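Local structure of Bpsl1147 (Burkholderia pseudomallei, 5A4O) at residues Ile21-Arg26 with Val34-Val39. The protein probably binds DNA, single-stranded DNA in particular, as a bacterial homolog of the eukaryotic transcription coactivator PC4. Residues are numbered along the deposited sequence; the frame is centred on the assembly and turned at random.
Sequences IRISHR and VDVRLV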
loop_
_atom_site.group_PDB
_atom_site.type_symbol
_atom_site.label_atom_id
_atom_site.label_comp_id
_atom_site.label_asym_id
_atom_site.label_seq_id
_atom_site.Cartn_x
_atom_site.Cartn_y
_atom_site.Cartn_z
ATOM N N ILE A 21 -5.419 7.075 3.745
ATOM C CA ILE A 21 -4.913 6.151 2.751
ATOM C C ILE A 21 -5.983 6.050 1.658
ATOM O O ILE A 21 -7.093 5.555 1.911
ATOM C CB ILE A 21 -4.615 4.766 3.319
ATOM C CG1 ILE A 21 -3.580 4.830 4.449
ATOM C CG2 ILE A 21 -4.212 3.809 2.190
ATOM C CD1 ILE A 21 -2.198 5.285 4.039
ATOM N N ARG A 22 -5.653 6.526 0.449
ATOM C CA ARG A 22 -6.585 6.519 -0.685
ATOM C C ARG A 22 -6.304 5.344 -1.618
ATOM O O ARG A 22 -5.170 5.126 -2.034
ATOM C CB ARG A 22 -6.487 7.836 -1.458
ATOM C CG ARG A 22 -7.444 7.917 -2.675
ATOM C CD ARG A 22 -7.380 9.241 -3.462
ATOM N NE ARG A 22 -8.295 9.238 -4.667
ATOM C CZ ARG A 22 -7.936 9.205 -5.973
ATOM N NH1 ARG A 22 -6.667 9.207 -6.364
ATOM N NH2 ARG A 22 -8.874 9.212 -6.920
ATOM N N ILE A 23 -7.337 4.573 -1.923
ATOM C CA ILE A 23 -7.220 3.448 -2.802
ATOM C C ILE A 23 -7.976 3.893 -4.020
ATOM O O ILE A 23 -9.158 4.244 -3.910
ATOM C CB ILE A 23 -7.863 2.186 -2.188
ATOM C CG1 ILE A 23 -7.073 1.775 -0.919
ATOM C CG2 ILE A 23 -7.877 1.047 -3.197
ATOM C CD1 ILE A 23 -7.680 0.629 -0.164
ATOM N N SER A 24 -7.279 3.958 -5.150
ATOM C CA SER A 24 -7.855 4.476 -6.384
ATOM C C SER A 24 -7.570 3.504 -7.543
ATOM O O SER A 24 -6.694 2.642 -7.463
ATOM C CB SER A 24 -7.350 5.888 -6.649
ATOM O OG SER A 24 -5.948 5.903 -6.870
ATOM N N HIS A 25 -8.368 3.616 -8.586
ATOM C CA HIS A 25 -8.226 2.805 -9.766
ATOM C C HIS A 25 -8.179 3.743 -10.952
ATOM O O HIS A 25 -8.955 4.681 -11.029
ATOM C CB HIS A 25 -9.395 1.822 -9.906
ATOM C CG HIS A 25 -9.248 0.919 -11.083
ATOM N ND1 HIS A 25 -9.698 1.269 -12.337
ATOM C CD2 HIS A 25 -8.629 -0.275 -11.228
ATOM C CE1 HIS A 25 -9.389 0.312 -13.196
ATOM N NE2 HIS A 25 -8.750 -0.641 -12.545
ATOM N N ARG A 26 -7.243 3.530 -11.875
ATOM C CA ARG A 26 -7.248 4.329 -13.079
ATOM C C ARG A 26 -6.776 3.545 -14.295
ATOM O O ARG A 26 -6.203 2.449 -14.157
ATOM C CB ARG A 26 -6.428 5.588 -12.924
ATOM C CG ARG A 26 -4.981 5.346 -12.670
ATOM C CD ARG A 26 -4.239 6.653 -12.415
ATOM N NE ARG A 26 -2.900 6.544 -12.973
ATOM C CZ ARG A 26 -1.901 5.845 -12.435
ATOM N NH1 ARG A 26 -2.058 5.201 -11.285
ATOM N NH2 ARG A 26 -0.724 5.815 -13.047
ATOM N N VAL A 34 -3.922 0.006 -10.000
ATOM C CA VAL A 34 -4.499 0.188 -8.676
ATOM C C VAL A 34 -3.456 0.907 -7.826
ATOM O O VAL A 34 -2.299 0.501 -7.764
ATOM C CB VAL A 34 -4.902 -1.140 -8.009
ATOM C CG1 VAL A 34 -5.407 -0.911 -6.581
ATOM C CG2 VAL A 34 -5.979 -1.828 -8.835
ATOM N N ASP A 35 -3.870 1.987 -7.184
ATOM C CA ASP A 35 -2.961 2.802 -6.418
ATOM C C ASP A 35 -3.400 2.796 -4.960
ATOM O O ASP A 35 -4.600 2.908 -4.660
ATOM C CB ASP A 35 -3.016 4.204 -7.004
ATOM C CG ASP A 35 -1.874 5.063 -6.586
ATOM O OD1 ASP A 35 -0.787 4.911 -7.155
ATOM O OD2 ASP A 35 -2.083 5.938 -5.716
ATOM N N VAL A 36 -2.438 2.668 -4.049
ATOM C CA VAL A 36 -2.705 2.681 -2.609
ATOM C C VAL A 36 -1.720 3.674 -2.045
ATOM O O VAL A 36 -0.527 3.455 -2.148
ATOM C CB VAL A 36 -2.468 1.304 -1.973
ATOM C CG1 VAL A 36 -2.696 1.351 -0.483
ATOM C CG2 VAL A 36 -3.350 0.258 -2.643
ATOM N N ARG A 37 -2.202 4.785 -1.494
ATOM C CA ARG A 37 -1.302 5.959 -1.306
ATOM C C ARG A 37 -1.711 6.809 -0.158
ATOM O O ARG A 37 -2.883 7.134 -0.021
ATOM C CB ARG A 37 -1.311 6.831 -2.576
ATOM C CG ARG A 37 -0.195 7.893 -2.674
ATOM C CD ARG A 37 -0.032 8.419 -4.101
ATOM N NE ARG A 37 0.352 7.344 -5.009
ATOM C CZ ARG A 37 1.573 6.835 -5.139
ATOM N NH1 ARG A 37 2.619 7.326 -4.494
ATOM N NH2 ARG A 37 1.762 5.829 -5.987
ATOM N N LEU A 38 -0.717 7.190 0.639
ATOM C CA LEU A 38 -0.860 8.196 1.662
ATOM C C LEU A 38 -1.125 9.579 1.015
ATOM O O LEU A 38 -0.335 10.073 0.182
ATOM C CB LEU A 38 0.383 8.224 2.551
ATOM C CG LEU A 38 0.369 9.300 3.644
ATOM C CD1 LEU A 38 -0.684 8.929 4.640
ATOM C CD2 LEU A 38 1.738 9.471 4.306
ATOM N N VAL A 39 -2.242 10.179 1.400
ATOM C CA VAL A 39 -2.614 11.521 0.988
ATOM C C VAL A 39 -2.704 12.390 2.241
ATOM O O VAL A 39 -3.065 11.893 3.297
ATOM C CB VAL A 39 -3.918 11.537 0.172
ATOM C CG1 VAL A 39 -3.798 10.601 -1.028
ATOM C CG2 VAL A 39 -5.130 11.161 1.032
HETATM O O HOH W 1 -4.476 6.364 -4.569
#
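The central beta hairpin of the four-stranded antiparallel sheet pairs Arg22 and Ser24 with Arg37 and Asp35. Ser24 and Asp35 exchange backbone hydrogen bonds, the one from Asp35 N to Ser24 O (2.9 Å) nearly straight, its N-H...O angle 175°; in the neighbouring Arg22-Arg37 pair, the bond from Arg37 N to Arg22 O is more bent, 141°. On the face these four residues share, Ser24 OG sits 3.4 Å from Asp35 CB, turned there by a chi1 of 64° that sets it between its own N and carbonyl carbon. A water ties the strands together, hydrogen-bonded to Ser24 OG (2.8 Å), Asp35 OD2 and Arg22 O. Within strand 31-41, Arg37 forms a side-on salt bridge with Asp35, NE to the syn lone pair of OD2 (2.9 Å) and NH2 to OD1. The extended Arg22 side chain lays one guanidinium face over Ser24 CB, 3.3 Å above the plane and offset toward the rim; NE bonds to Thr9 OG1 and NH2 to Ser6 O. On the other face Ile21 CG2 meets Val36 CG1 at 3.9 Å, Ile21 CD1 reaches Leu38 CD1, and Val34 CG2 lies at the edge of the His25 ring. The second subunit covers this apolar face, its Ile54 on Ile21 and Val36 and its Gly67, from helix 61-73, on Ile23, consistent with the dimeric PC4 fold.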